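Thymidylate synthase 1 (Bacillus subtilis, PDB 1BKP) probably catalyses the reductive methylation of dUMP to dTMP, with 5,10-methylenetetrahydrofolate as both methyl donor and reductant, and works as a homodimer. Local coordinates at residues K12-N17 with C220-R225; Y107-G112 with P149-A154; L198-A203 with L244-E249. All coordinates share one frame; numbering follows the deposited sequence. Where two conformers were deposited one is given.

Contact 1 of 3, residues K12-N17 with C220-R225; sequences KDIINN and CHVYTR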
ATOM      1  N   LYS A  12      -7.482 -20.059   8.151  1.00 12.52           N
ATOM      2  CA  LYS A  12      -7.958 -21.286   7.500  1.00 14.83           C
ATOM      3  C   LYS A  12      -7.530 -21.319   6.033  1.00 18.91           C
ATOM      4  O   LYS A  12      -7.189 -22.379   5.487  1.00 21.20           O
ATOM      5  CB  LYS A  12      -9.500 -21.282   7.599  1.00 20.96           C
ATOM      6  CG  LYS A  12     -10.233 -22.556   7.221  1.00 34.65           C
ATOM      7  CD  LYS A  12     -10.232 -23.543   8.381  1.00 70.18           C
ATOM      8  CE  LYS A  12     -10.955 -24.842   8.000  1.00 95.14           C
ATOM      9  NZ  LYS A  12     -10.755 -25.977   8.948  1.00 95.28           N
ATOM     10  N   ASP A  13      -7.513 -20.142   5.409  1.00 16.94           N
ATOM     11  CA  ASP A  13      -7.122 -20.049   4.017  1.00 17.81           C
ATOM     12  C   ASP A  13      -5.650 -20.367   3.843  1.00 18.74           C
ATOM     13  O   ASP A  13      -5.210 -20.999   2.837  1.00 19.57           O
ATOM     14  CB  ASP A  13      -7.423 -18.636   3.470  1.00 21.52           C
ATOM     15  CG  ASP A  13      -7.089 -18.528   1.997  1.00 36.01           C
ATOM     16  OD1 ASP A  13      -7.565 -19.400   1.281  1.00 44.66           O
ATOM     17  OD2 ASP A  13      -6.375 -17.638   1.518  1.00 40.32           O
ATOM     18  N   ILE A  14      -4.868 -19.975   4.843  1.00 16.70           N
ATOM     19  CA  ILE A  14      -3.449 -20.213   4.786  1.00 17.48           C
ATOM     20  C   ILE A  14      -3.102 -21.698   5.032  1.00 19.86           C
ATOM     21  O   ILE A  14      -2.298 -22.334   4.256  1.00 17.11           O
ATOM     22  CB  ILE A  14      -2.693 -19.285   5.842  1.00 16.10           C
ATOM     23  CG1 ILE A  14      -2.792 -17.819   5.408  1.00 17.56           C
ATOM     24  CG2 ILE A  14      -1.175 -19.670   5.987  1.00 14.14           C
ATOM     25  CD1 ILE A  14      -2.208 -16.826   6.523  1.00 16.47           C
ATOM     26  N   ILE A  15      -3.772 -22.265   6.050  1.00 22.16           N
ATOM     27  CA  ILE A  15      -3.550 -23.652   6.406  1.00 25.22           C
ATOM     28  C   ILE A  15      -3.987 -24.474   5.229  1.00 26.17           C
ATOM     29  O   ILE A  15      -3.285 -25.356   4.867  1.00 28.44           O
ATOM     30  CB  ILE A  15      -4.377 -24.112   7.612  1.00 28.59           C
ATOM     31  CG1 ILE A  15      -3.782 -23.559   8.903  1.00 35.93           C
ATOM     32  CG2 ILE A  15      -4.471 -25.631   7.628  1.00 30.72           C
ATOM     33  CD1 ILE A  15      -4.743 -23.735  10.069  1.00 44.34           C
ATOM     34  N   ASN A  16      -5.081 -24.152   4.571  1.00 25.30           N
ATOM     35  CA  ASN A  16      -5.517 -24.952   3.441  1.00 26.76           C
ATOM     36  C   ASN A  16      -4.939 -24.730   2.062  1.00 28.24           C
ATOM     37  O   ASN A  16      -4.713 -25.674   1.328  1.00 29.74           O
ATOM     38  CB  ASN A  16      -7.051 -24.941   3.309  1.00 37.91           C
ATOM     39  CG  ASN A  16      -7.746 -25.382   4.574  1.00 59.21           C
ATOM     40  OD1 ASN A  16      -7.177 -26.118   5.377  1.00 70.27           O
ATOM     41  ND2 ASN A  16      -8.962 -24.906   4.779  1.00 58.44           N
ATOM     42  N   ASN A  17      -4.600 -23.503   1.744  1.00 26.25           N
ATOM     43  CA  ASN A  17      -4.160 -23.150   0.406  1.00 22.19           C
ATOM     44  C   ASN A  17      -2.824 -22.501   0.439  1.00 22.52           C
ATOM     45  O   ASN A  17      -2.308 -22.071  -0.614  1.00 27.17           O
ATOM     46  CB  ASN A  17      -5.131 -22.101  -0.127  1.00 25.04           C
ATOM     47  CG  ASN A  17      -6.516 -22.637  -0.267  1.00 40.88           C
ATOM     48  OD1 ASN A  17      -6.716 -23.695  -0.839  1.00 47.47           O
ATOM     49  ND2 ASN A  17      -7.479 -21.925   0.264  1.00 46.04           N
ATOM     50  N   CYS A 220       1.332 -12.856   3.726  0.50 20.95           N
ATOM     51  CA  CYS A 220       0.651 -13.363   4.898  0.50 27.36           C
ATOM     52  C   CYS A 220       1.230 -14.750   5.235  0.50 21.77           C
ATOM     53  O   CYS A 220       0.929 -15.690   4.527  0.50 18.40           O
ATOM     54  CB  CYS A 220      -0.767 -13.546   4.465  0.50 33.97           C
ATOM     55  SG  CYS A 220      -1.934 -13.346   5.702  0.50 37.62           S
ATOM     56  N   HIS A 221       1.990 -14.897   6.311  1.00 17.03           N
ATOM     57  CA  HIS A 221       2.601 -16.229   6.611  1.00 17.02           C
ATOM     58  C   HIS A 221       2.445 -16.760   7.988  1.00 18.38           C
ATOM     59  O   HIS A 221       2.179 -15.993   8.905  1.00 16.03           O
ATOM     60  CB  HIS A 221       4.076 -16.194   6.257  1.00 14.77           C
ATOM     61  CG  HIS A 221       4.836 -15.066   6.917  1.00 15.80           C
ATOM     62  ND1 HIS A 221       5.407 -15.176   8.156  1.00 17.02           N
ATOM     63  CD2 HIS A 221       5.164 -13.825   6.479  1.00 16.32           C
ATOM     64  CE1 HIS A 221       6.070 -14.075   8.464  1.00 15.25           C
ATOM     65  NE2 HIS A 221       5.936 -13.229   7.457  1.00 16.15           N
ATOM     66  N   VAL A 222       2.479 -18.108   8.106  1.00 19.13           N
ATOM     67  CA  VAL A 222       2.448 -18.719   9.426  1.00 18.80           C
ATOM     68  C   VAL A 222       3.519 -19.805   9.472  1.00 17.56           C
ATOM     69  O   VAL A 222       3.755 -20.522   8.473  1.00 16.66           O
ATOM     70  CB  VAL A 222       1.099 -19.296   9.877  1.00 19.69           C
ATOM     71  CG1 VAL A 222      -0.029 -18.362   9.771  1.00 18.82           C
ATOM     72  CG2 VAL A 222       0.781 -20.538   9.234  1.00 21.68           C
ATOM     73  N   TYR A 223       4.297 -19.823  10.550  1.00 17.10           N
ATOM     74  CA  TYR A 223       5.339 -20.863  10.724  1.00 17.14           C
ATOM     75  C   TYR A 223       4.668 -22.179  10.956  1.00 18.27           C
ATOM     76  O   TYR A 223       3.678 -22.228  11.697  1.00 18.07           O
ATOM     77  CB  TYR A 223       6.294 -20.543  11.840  1.00 16.25           C
ATOM     78  CG  TYR A 223       7.188 -19.374  11.505  1.00 17.21           C
ATOM     79  CD1 TYR A 223       6.762 -18.077  11.675  1.00 19.65           C
ATOM     80  CD2 TYR A 223       8.456 -19.591  10.923  1.00 19.19           C
ATOM     81  CE1 TYR A 223       7.548 -16.993  11.251  1.00 22.21           C
ATOM     82  CE2 TYR A 223       9.278 -18.539  10.506  1.00 23.59           C
ATOM     83  CZ  TYR A 223       8.802 -17.242  10.666  1.00 30.96           C
ATOM     84  OH  TYR A 223       9.551 -16.221  10.146  1.00 36.42           O
ATOM     85  N   THR A 224       5.165 -23.252  10.314  1.00 17.24           N
ATOM     86  CA  THR A 224       4.472 -24.555  10.416  1.00 17.18           C
ATOM     87  C   THR A 224       4.238 -25.055  11.823  1.00 17.66           C
ATOM     88  O   THR A 224       3.206 -25.591  12.071  1.00 21.28           O
ATOM     89  CB  THR A 224       5.243 -25.709   9.609  1.00 21.34           C
ATOM     90  OG1 THR A 224       6.614 -25.730  10.071  1.00 26.56           O
ATOM     91  CG2 THR A 224       5.182 -25.379   8.079  1.00 19.26           C
ATOM     92  N   ARG A 225       5.173 -24.867  12.735  1.00 17.81           N
ATOM     93  CA  ARG A 225       4.908 -25.347  14.125  1.00 21.04           C
ATOM     94  C   ARG A 225       3.895 -24.541  14.863  1.00 21.81           C
ATOM     95  O   ARG A 225       3.593 -24.839  16.039  1.00 24.82           O
ATOM     96  CB  ARG A 225       6.187 -25.386  14.950  1.00 24.70           C
ATOM     97  CG  ARG A 225       7.159 -26.409  14.439  1.00 28.27           C
ATOM     98  CD  ARG A 225       8.465 -26.379  15.289  1.00 31.23           C
ATOM     99  NE  ARG A 225       9.412 -27.382  14.829  1.00 34.29           N
ATOM    100  CZ  ARG A 225      10.603 -27.624  15.393  1.00 35.48           C
ATOM    101  NH1 ARG A 225      11.032 -26.950  16.460  1.00 27.64           N
ATOM    102  NH2 ARG A 225      11.378 -28.555  14.854  1.00 37.82           N
TER
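Ile-14 carries the helix side of this contact, and Cys-220 and Val-222 carry the strand side. The meeting is apolar. Ile-14 uses two branches. Its CD1 reaches Cys-220 SG at 3.6 Å, with Cys-220 CB a little farther off. Its CG2 meets Val-222 CG2 at 3.9 Å, tip to tip, and Val-222 CG1 stands close behind. The chain through CG1 turns beside the backbone N (chi1 -68°) and then runs extended to CD1, which brings the methyl to the sulfur. CG2 is left to face the valine. Cys-220 was deposited in two conformers, so the sulfur contact holds for the one described and is uncertain for the other. Ile-14 to Val-222 is the firm part.

The polar contacts lie within the helix or lead elsewhere. In the last turn of helix 3-17, Asn-17 ND2 donates to Asp-13 OD1 at 2.7 Å, with the acceptor nearly in the amide plane. The other oxygen of Asp-13, OD2, forms a salt bridge with Lys-45.

Alternation along the strand separates two environments. Cys-220 and Val-222 turn toward the helix, where Val-42 and Met-184 add to the apolar cluster. His-221 points away from the helix. It is predicted, with Val-222 and Tyr-223, to belong to a dUMP site shared between subunits. His-221 and Tyr-223 pack on Arg-140 of the second subunit, itself a predicted dUMP-binding residue. Being mainly apolar, with no hydrogen bond between its two segments, the contact depends on shape and burial and not on bond direction, while the polar His-221 faces the other way.

Contact 2 of 3, residues Y107-G112 with P149-A154; sequences YGFQLG and PDELDA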
ATOM      1  N   TYR A 107      11.510   3.591  11.729  1.00 17.26           N
ATOM      2  CA  TYR A 107      10.338   3.869  12.484  1.00 17.50           C
ATOM      3  C   TYR A 107      10.179   5.277  12.983  1.00 18.16           C
ATOM      4  O   TYR A 107       9.935   6.186  12.190  1.00 17.06           O
ATOM      5  CB  TYR A 107      10.183   2.817  13.622  1.00 16.65           C
ATOM      6  CG  TYR A 107       9.773   1.429  13.184  1.00 15.32           C
ATOM      7  CD1 TYR A 107       8.414   1.095  13.039  1.00 15.85           C
ATOM      8  CD2 TYR A 107      10.714   0.417  12.961  1.00 17.17           C
ATOM      9  CE1 TYR A 107       7.992  -0.209  12.696  1.00 18.29           C
ATOM     10  CE2 TYR A 107      10.274  -0.891  12.623  1.00 18.82           C
ATOM     11  CZ  TYR A 107       8.929  -1.181  12.500  1.00 21.63           C
ATOM     12  OH  TYR A 107       8.490  -2.459  12.178  1.00 28.35           O
ATOM     13  N   GLY A 108      10.193   5.442  14.310  1.00 19.86           N
ATOM     14  CA  GLY A 108      10.066   6.759  14.872  1.00 17.91           C
ATOM     15  C   GLY A 108      10.969   7.808  14.280  1.00 17.35           C
ATOM     16  O   GLY A 108      10.566   8.920  14.158  1.00 17.84           O
ATOM     17  N   PHE A 109      12.179   7.446  13.880  1.00 16.82           N
ATOM     18  CA  PHE A 109      13.126   8.386  13.274  1.00 15.41           C
ATOM     19  C   PHE A 109      12.510   8.987  11.989  1.00 15.68           C
ATOM     20  O   PHE A 109      12.558  10.211  11.780  1.00 15.58           O
ATOM     21  CB  PHE A 109      14.413   7.667  12.912  1.00 14.56           C
ATOM     22  CG  PHE A 109      15.447   8.590  12.327  1.00 16.50           C
ATOM     23  CD1 PHE A 109      16.292   9.328  13.182  1.00 17.54           C
ATOM     24  CD2 PHE A 109      15.520   8.789  10.953  1.00 16.97           C
ATOM     25  CE1 PHE A 109      17.194  10.266  12.617  1.00 19.19           C
ATOM     26  CE2 PHE A 109      16.392   9.727  10.399  1.00 16.89           C
ATOM     27  CZ  PHE A 109      17.233  10.470  11.229  1.00 18.00           C
ATOM     28  N   GLN A 110      11.818   8.172  11.180  1.00 15.05           N
ATOM     29  CA  GLN A 110      11.246   8.680   9.955  1.00 15.89           C
ATOM     30  C   GLN A 110      10.094   9.646  10.253  1.00 16.36           C
ATOM     31  O   GLN A 110       9.871  10.596   9.513  1.00 16.87           O
ATOM     32  CB  GLN A 110      10.766   7.519   9.085  1.00 13.09           C
ATOM     33  CG  GLN A 110      11.999   6.730   8.427  1.00  9.70           C
ATOM     34  CD  GLN A 110      12.890   7.659   7.619  1.00 16.16           C
ATOM     35  OE1 GLN A 110      12.375   8.573   6.940  1.00 19.28           O
ATOM     36  NE2 GLN A 110      14.194   7.467   7.659  1.00 14.20           N
ATOM     37  N   LEU A 111       9.293   9.316  11.259  1.00 17.62           N
ATOM     38  CA  LEU A 111       8.125  10.152  11.648  1.00 18.09           C
ATOM     39  C   LEU A 111       8.496  11.514  12.288  1.00 19.17           C
ATOM     40  O   LEU A 111       7.634  12.442  12.380  1.00 20.01           O
ATOM     41  CB  LEU A 111       7.167   9.387  12.584  1.00 17.49           C
ATOM     42  CG  LEU A 111       6.416   8.248  11.819  1.00 18.97           C
ATOM     43  CD1 LEU A 111       5.461   7.514  12.703  1.00 17.91           C
ATOM     44  CD2 LEU A 111       5.674   8.712  10.534  1.00 20.72           C
ATOM     45  N   GLY A 112       9.781  11.627  12.693  1.00 17.11           N
ATOM     46  CA  GLY A 112      10.229  12.817  13.379  1.00 15.13           C
ATOM     47  C   GLY A 112      11.102  13.732  12.536  1.00 20.51           C
ATOM     48  O   GLY A 112      11.409  14.835  13.014  1.00 22.14           O
ATOM     49  N   PRO A 149      13.083   5.251   0.792  1.00 20.14           N
ATOM     50  CA  PRO A 149      14.074   4.583  -0.090  1.00 19.11           C
ATOM     51  C   PRO A 149      15.538   5.026   0.053  1.00 17.48           C
ATOM     52  O   PRO A 149      16.434   4.246  -0.180  1.00 18.50           O
ATOM     53  CB  PRO A 149      13.499   4.803  -1.515  1.00 18.09           C
ATOM     54  CG  PRO A 149      12.638   6.098  -1.350  1.00 18.66           C
ATOM     55  CD  PRO A 149      12.107   6.081   0.039  1.00 18.33           C
ATOM     56  N   ASP A 150      15.733   6.244   0.513  1.00 16.49           N
ATOM     57  CA  ASP A 150      17.080   6.808   0.639  1.00 18.47           C
ATOM     58  C   ASP A 150      17.765   6.318   1.901  1.00 20.46           C
ATOM     59  O   ASP A 150      18.970   6.429   2.021  1.00 22.03           O
ATOM     60  CB  ASP A 150      16.990   8.336   0.767  1.00 18.26           C
ATOM     61  CG  ASP A 150      16.773   9.031  -0.550  1.00 22.35           C
ATOM     62  OD1 ASP A 150      17.168   8.546  -1.600  1.00 25.98           O
ATOM     63  OD2 ASP A 150      16.242  10.122  -0.537  1.00 23.75           O
ATOM     64  N   GLU A 151      16.997   5.763   2.817  1.00 20.20           N
ATOM     65  CA  GLU A 151      17.579   5.399   4.091  1.00 20.31           C
ATOM     66  C   GLU A 151      17.413   3.961   4.530  1.00 20.58           C
ATOM     67  O   GLU A 151      17.842   3.625   5.648  1.00 23.09           O
ATOM     68  CB  GLU A 151      17.005   6.339   5.198  1.00 19.51           C
ATOM     69  CG  GLU A 151      17.329   7.788   4.918  1.00 20.00           C
ATOM     70  CD  GLU A 151      17.411   8.622   6.229  1.00 25.90           C
ATOM     71  OE1 GLU A 151      16.414   9.039   6.797  1.00 27.61           O
ATOM     72  OE2 GLU A 151      18.534   8.814   6.693  1.00 40.84           O
ATOM     73  N   LEU A 152      17.009   3.084   3.619  1.00 20.29           N
ATOM     74  CA  LEU A 152      16.812   1.671   4.002  1.00 20.56           C
ATOM     75  C   LEU A 152      18.100   1.034   4.581  1.00 20.09           C
ATOM     76  O   LEU A 152      18.064   0.333   5.597  1.00 22.39           O
ATOM     77  CB  LEU A 152      16.315   0.832   2.812  1.00 19.78           C
ATOM     78  CG  LEU A 152      14.932   1.268   2.309  1.00 21.08           C
ATOM     79  CD1 LEU A 152      14.555   0.604   0.931  1.00 19.08           C
ATOM     80  CD2 LEU A 152      13.899   0.994   3.447  1.00 15.91           C
ATOM     81  N   ASP A 153      19.233   1.439   4.041  1.00 20.25           N
ATOM     82  CA  ASP A 153      20.481   0.829   4.480  1.00 22.76           C
ATOM     83  C   ASP A 153      20.906   1.321   5.832  1.00 24.56           C
ATOM     84  O   ASP A 153      21.758   0.733   6.443  1.00 25.43           O
ATOM     85  CB  ASP A 153      21.601   1.051   3.458  1.00 22.51           C
ATOM     86  CG  ASP A 153      21.365   0.308   2.171  1.00 22.07           C
ATOM     87  OD1 ASP A 153      20.835  -0.846   2.213  1.00 27.86           O
ATOM     88  OD2 ASP A 153      21.667   0.879   1.129  1.00 24.87           O
ATOM     89  N   ALA A 154      20.329   2.419   6.269  1.00 22.62           N
ATOM     90  CA  ALA A 154      20.652   2.969   7.573  1.00 20.25           C
ATOM     91  C   ALA A 154      19.679   2.500   8.655  1.00 19.74           C
ATOM     92  O   ALA A 154      19.653   3.033   9.790  1.00 21.08           O
ATOM     93  CB  ALA A 154      20.659   4.466   7.473  1.00 20.43           C
TER
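Glu-151 OE1 is gripped by two donors, Gln-110 NE2 and Lys-113 NZ. Gln-110 NE2 donates a hydrogen bond to Glu-151 OE1 at 2.9 Å, with an N-H...O angle of 155°. The oxygen lies near the amide plane, but the nitrogen approaches from above the carboxylate plane, and the two planes stand 84° apart. Lys-113 adds a salt bridge to the same oxygen, while Glu-151 OE2 accepts from His-105 ND1. Both carboxylate oxygens are thus held.

Gln-110 is bent at chi2 (-56°), which swings its amide toward the glutamate. NE2 also donates to His-105 O, and OE1 accepts from Asn-148 ND2. With an alanine here, Asn-148 ND2 and His-105 O would probably lose this partner, and Glu-151 OE1 would be left with Lys-113 but without the amide.

Glu-151 OE1 lies at the edge of the Phe-109 ring, near its plane, 3.7 Å from Phe-109 CE2. The ring also stacks with His-105.

Nearby, Asp-150 forms a salt bridge with Lys-113 of the second subunit. Asp-153 pairs with Arg-116 of that subunit. In this thymidylate synthase fold, the polar cluster ties short helix 108-112 to the loop between strands 143-145 and 161-169, at the dimer interface.

Contact 3 of 3, residues L198-A203 with L244-E249; sequences LQRMIA and LWINPE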
ATOM      1  N   LEU A 198      -4.500   4.072  17.170  1.00 13.16           N
ATOM      2  CA  LEU A 198      -3.991   5.294  16.598  1.00 13.83           C
ATOM      3  C   LEU A 198      -5.178   6.041  15.887  1.00 14.70           C
ATOM      4  O   LEU A 198      -5.239   7.263  15.948  1.00 13.63           O
ATOM      5  CB  LEU A 198      -2.923   4.997  15.543  1.00 14.36           C
ATOM      6  CG  LEU A 198      -2.287   6.231  14.894  1.00 16.78           C
ATOM      7  CD1 LEU A 198      -1.428   7.038  15.956  1.00 14.34           C
ATOM      8  CD2 LEU A 198      -1.400   5.704  13.694  1.00 15.52           C
ATOM      9  N   GLN A 199      -6.069   5.304  15.214  1.00 14.51           N
ATOM     10  CA  GLN A 199      -7.200   5.927  14.557  1.00 14.95           C
ATOM     11  C   GLN A 199      -8.025   6.707  15.579  1.00 16.97           C
ATOM     12  O   GLN A 199      -8.469   7.870  15.288  1.00 18.19           O
ATOM     13  CB  GLN A 199      -8.111   4.905  13.914  1.00 12.72           C
ATOM     14  CG  GLN A 199      -9.136   5.552  13.008  1.00 14.41           C
ATOM     15  CD  GLN A 199      -9.998   4.523  12.318  1.00 16.83           C
ATOM     16  OE1 GLN A 199      -9.942   3.366  12.680  1.00 17.11           O
ATOM     17  NE2 GLN A 199     -10.839   4.944  11.347  1.00 14.12           N
ATOM     18  N   ARG A 200      -8.393   6.013  16.671  1.00 15.35           N
ATOM     19  CA  ARG A 200      -9.172   6.630  17.757  1.00 15.58           C
ATOM     20  C   ARG A 200      -8.472   7.828  18.360  1.00 15.97           C
ATOM     21  O   ARG A 200      -9.134   8.867  18.616  1.00 19.00           O
ATOM     22  CB  ARG A 200      -9.516   5.582  18.830  1.00 16.69           C
ATOM     23  CG  ARG A 200     -10.441   4.437  18.195  1.00 13.31           C
ATOM     24  CD  ARG A 200     -10.712   3.273  19.153  1.00  9.73           C
ATOM     25  NE  ARG A 200     -11.468   2.279  18.404  1.00 11.36           N
ATOM     26  CZ  ARG A 200     -12.746   2.008  18.607  1.00 14.47           C
ATOM     27  NH1 ARG A 200     -13.427   2.567  19.628  1.00 19.15           N
ATOM     28  NH2 ARG A 200     -13.311   1.121  17.840  1.00 12.20           N
ATOM     29  N   MET A 201      -7.153   7.771  18.567  1.00 13.61           N
ATOM     30  CA  MET A 201      -6.437   8.939  19.128  1.00 13.79           C
ATOM     31  C   MET A 201      -6.535  10.171  18.235  1.00 16.76           C
ATOM     32  O   MET A 201      -6.842  11.293  18.697  1.00 16.69           O
ATOM     33  CB  MET A 201      -4.960   8.638  19.263  1.00 13.63           C
ATOM     34  CG  MET A 201      -4.716   7.641  20.484  1.00 16.99           C
ATOM     35  SD  MET A 201      -2.999   7.028  20.378  1.00 20.57           S
ATOM     36  CE  MET A 201      -1.996   8.425  20.868  1.00 20.32           C
ATOM     37  N   ILE A 202      -6.288   9.929  16.939  1.00 19.30           N
ATOM     38  CA  ILE A 202      -6.195  11.023  15.961  1.00 18.54           C
ATOM     39  C   ILE A 202      -7.573  11.591  15.682  1.00 13.77           C
ATOM     40  O   ILE A 202      -7.732  12.781  15.595  1.00 13.14           O
ATOM     41  CB  ILE A 202      -5.321  10.684  14.611  1.00 19.81           C
ATOM     42  CG1 ILE A 202      -3.796  10.659  14.958  1.00 19.88           C
ATOM     43  CG2 ILE A 202      -5.634  11.822  13.510  1.00 16.53           C
ATOM     44  CD1 ILE A 202      -2.901  10.131  13.895  1.00 26.55           C
ATOM     45  N   ALA A 203      -8.577  10.751  15.602  1.00 13.35           N
ATOM     46  CA  ALA A 203      -9.919  11.253  15.363  1.00 14.03           C
ATOM     47  C   ALA A 203     -10.363  12.173  16.558  1.00 18.58           C
ATOM     48  O   ALA A 203     -11.007  13.238  16.341  1.00 17.80           O
ATOM     49  CB  ALA A 203     -10.869  10.059  15.253  1.00 12.43           C
ATOM     50  N   LEU A 244     -13.096   0.059  24.764  1.00 19.61           N
ATOM     51  CA  LEU A 244     -11.852   0.775  24.971  1.00 21.21           C
ATOM     52  C   LEU A 244     -12.156   2.245  25.436  1.00 21.57           C
ATOM     53  O   LEU A 244     -12.654   3.075  24.694  1.00 19.83           O
ATOM     54  CB  LEU A 244     -11.024   0.767  23.664  1.00 21.39           C
ATOM     55  CG  LEU A 244      -9.845   1.699  23.699  1.00 22.62           C
ATOM     56  CD1 LEU A 244      -8.841   1.274  24.757  1.00 24.19           C
ATOM     57  CD2 LEU A 244      -9.207   1.740  22.268  1.00 25.96           C
ATOM     58  N   TRP A 245     -11.889   2.522  26.697  1.00 21.86           N
ATOM     59  CA  TRP A 245     -12.061   3.853  27.264  1.00 20.55           C
ATOM     60  C   TRP A 245     -10.780   4.636  26.895  1.00 19.33           C
ATOM     61  O   TRP A 245      -9.698   4.175  27.122  1.00 21.10           O
ATOM     62  CB  TRP A 245     -12.106   3.765  28.826  1.00 20.16           C
ATOM     63  CG  TRP A 245     -12.108   5.128  29.453  1.00 20.13           C
ATOM     64  CD1 TRP A 245     -13.179   5.952  29.571  1.00 20.92           C
ATOM     65  CD2 TRP A 245     -10.989   5.823  30.059  1.00 19.21           C
ATOM     66  NE1 TRP A 245     -12.811   7.124  30.209  1.00 20.50           N
ATOM     67  CE2 TRP A 245     -11.476   7.058  30.529  1.00 19.61           C
ATOM     68  CE3 TRP A 245      -9.648   5.506  30.261  1.00 19.03           C
ATOM     69  CZ2 TRP A 245     -10.680   7.972  31.186  1.00 20.36           C
ATOM     70  CZ3 TRP A 245      -8.846   6.403  30.890  1.00 19.82           C
ATOM     71  CH2 TRP A 245      -9.365   7.635  31.363  1.00 20.32           C
ATOM     72  N   ILE A 246     -10.927   5.836  26.370  1.00 17.21           N
ATOM     73  CA  ILE A 246      -9.771   6.680  26.078  1.00 17.88           C
ATOM     74  C   ILE A 246     -10.118   8.005  26.792  1.00 18.87           C
ATOM     75  O   ILE A 246     -11.243   8.526  26.645  1.00 20.92           O
ATOM     76  CB  ILE A 246      -9.636   6.964  24.597  1.00 19.16           C
ATOM     77  CG1 ILE A 246      -9.208   5.675  23.874  1.00 23.61           C
ATOM     78  CG2 ILE A 246      -8.468   8.021  24.383  1.00 13.69           C
ATOM     79  CD1 ILE A 246      -9.219   5.946  22.413  1.00 23.97           C
ATOM     80  N   ASN A 247      -9.172   8.585  27.527  1.00 20.79           N
ATOM     81  CA  ASN A 247      -9.475   9.765  28.338  1.00 19.22           C
ATOM     82  C   ASN A 247     -10.079  10.907  27.440  1.00 21.89           C
ATOM     83  O   ASN A 247      -9.375  11.489  26.627  1.00 21.68           O
ATOM     84  CB  ASN A 247      -8.189  10.154  29.008  1.00 15.64           C
ATOM     85  CG  ASN A 247      -8.311  11.335  29.986  1.00 18.35           C
ATOM     86  OD1 ASN A 247      -9.317  12.031  30.028  1.00 19.79           O
ATOM     87  ND2 ASN A 247      -7.179  11.667  30.626  1.00 16.69           N
ATOM     88  N   PRO A 248     -11.386  11.238  27.625  1.00 22.46           N
ATOM     89  CA  PRO A 248     -12.111  12.288  26.878  1.00 22.31           C
ATOM     90  C   PRO A 248     -11.487  13.659  27.067  1.00 22.37           C
ATOM     91  O   PRO A 248     -11.779  14.555  26.310  1.00 26.40           O
ATOM     92  CB  PRO A 248     -13.491  12.307  27.527  1.00 23.18           C
ATOM     93  CG  PRO A 248     -13.554  11.095  28.316  1.00 24.14           C
ATOM     94  CD  PRO A 248     -12.147  10.879  28.813  1.00 22.58           C
ATOM     95  N   GLU A 249     -10.691  13.865  28.114  1.00 21.73           N
ATOM     96  CA  GLU A 249     -10.047  15.163  28.372  1.00 23.04           C
ATOM     97  C   GLU A 249      -8.806  15.531  27.563  1.00 25.65           C
ATOM     98  O   GLU A 249      -8.300  16.671  27.687  1.00 27.06           O
ATOM     99  CB  GLU A 249      -9.755  15.262  29.872  1.00 24.88           C
ATOM    100  CG  GLU A 249     -11.079  15.448  30.646  1.00 35.74           C
ATOM    101  CD  GLU A 249     -11.015  15.224  32.161  1.00 53.65           C
ATOM    102  OE1 GLU A 249     -10.019  15.574  32.812  1.00 77.04           O
ATOM    103  OE2 GLU A 249     -12.028  14.716  32.690  1.00 55.23           O
TER
HETATM  104  O   HOH W   1     -12.593   4.048  22.109  1.00 30.45           O
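Leu-244 and Ile-246, on one side of strand 243-246, pack against Arg-200 of helix 188-206. The helix packs against one face of a two-stranded antiparallel β-sheet, strands 243-246 and 261-264.

Leu-244 comes first. Its CD2 touches Arg-200 CD at 3.8 Å, and the two side chains run at a slant to each other. The leucine also rests on Val-54. Leu-244 O accepts a hydrogen bond from a water oxygen 2.8 Å away. That water links the strand backbone to the arginine.

Trp-245 points to the other side of the strand. Its side chain packs on Lys-262 and Ile-264 of the partner strand, and the backbone N of Asn-247 lies over one face of its indole.

Ile-246 returns to the helix. Its CD1 presses on Arg-200 CB at 3.6 Å, so the base of the arginine is packed as well as its middle. Ile-246 also touches Phe-256 and Phe-261.

At Asn-247 the strand gives way to an Asx turn. Its OD1 accepts from Glu-249 N at 3.0 Å, while ND2 bonds to Asp-260.

The Arg-200 chain is extended from CG to NE, which carries its guanidinium past the apolar contacts. NE donates to Asn-196 OD1, one turn earlier in the helix, and NH2 makes a weak bond to Asn-51. The bridging water sits in the guanidinium plane, 3.0 Å from Arg-200 NH1.

In the fold
The three contacts are spread widely through one thymidylate synthase chain, with centres 27 to 34 Å apart, and none touches another. Contact 1 joins helix 3-17 to strand 209-223 of the mixed six-stranded sheet. Contact 2 is nested within the loop that contact 1 closes. Contacts 1 and 3 alternate along the chain and lie on opposite sides of its centre. They are linked in sequence, since helix 188-206 leads directly into strand 209-223. Contact 2 closes before contact 3 opens, and their nearest atoms are about 7 Å apart. Contact 1 lies on the strand with predicted dUMP-binding residues, contact 2 at the subunit interface, which contact 1 also reaches, and contact 3 within the chain, away from the annotated sites.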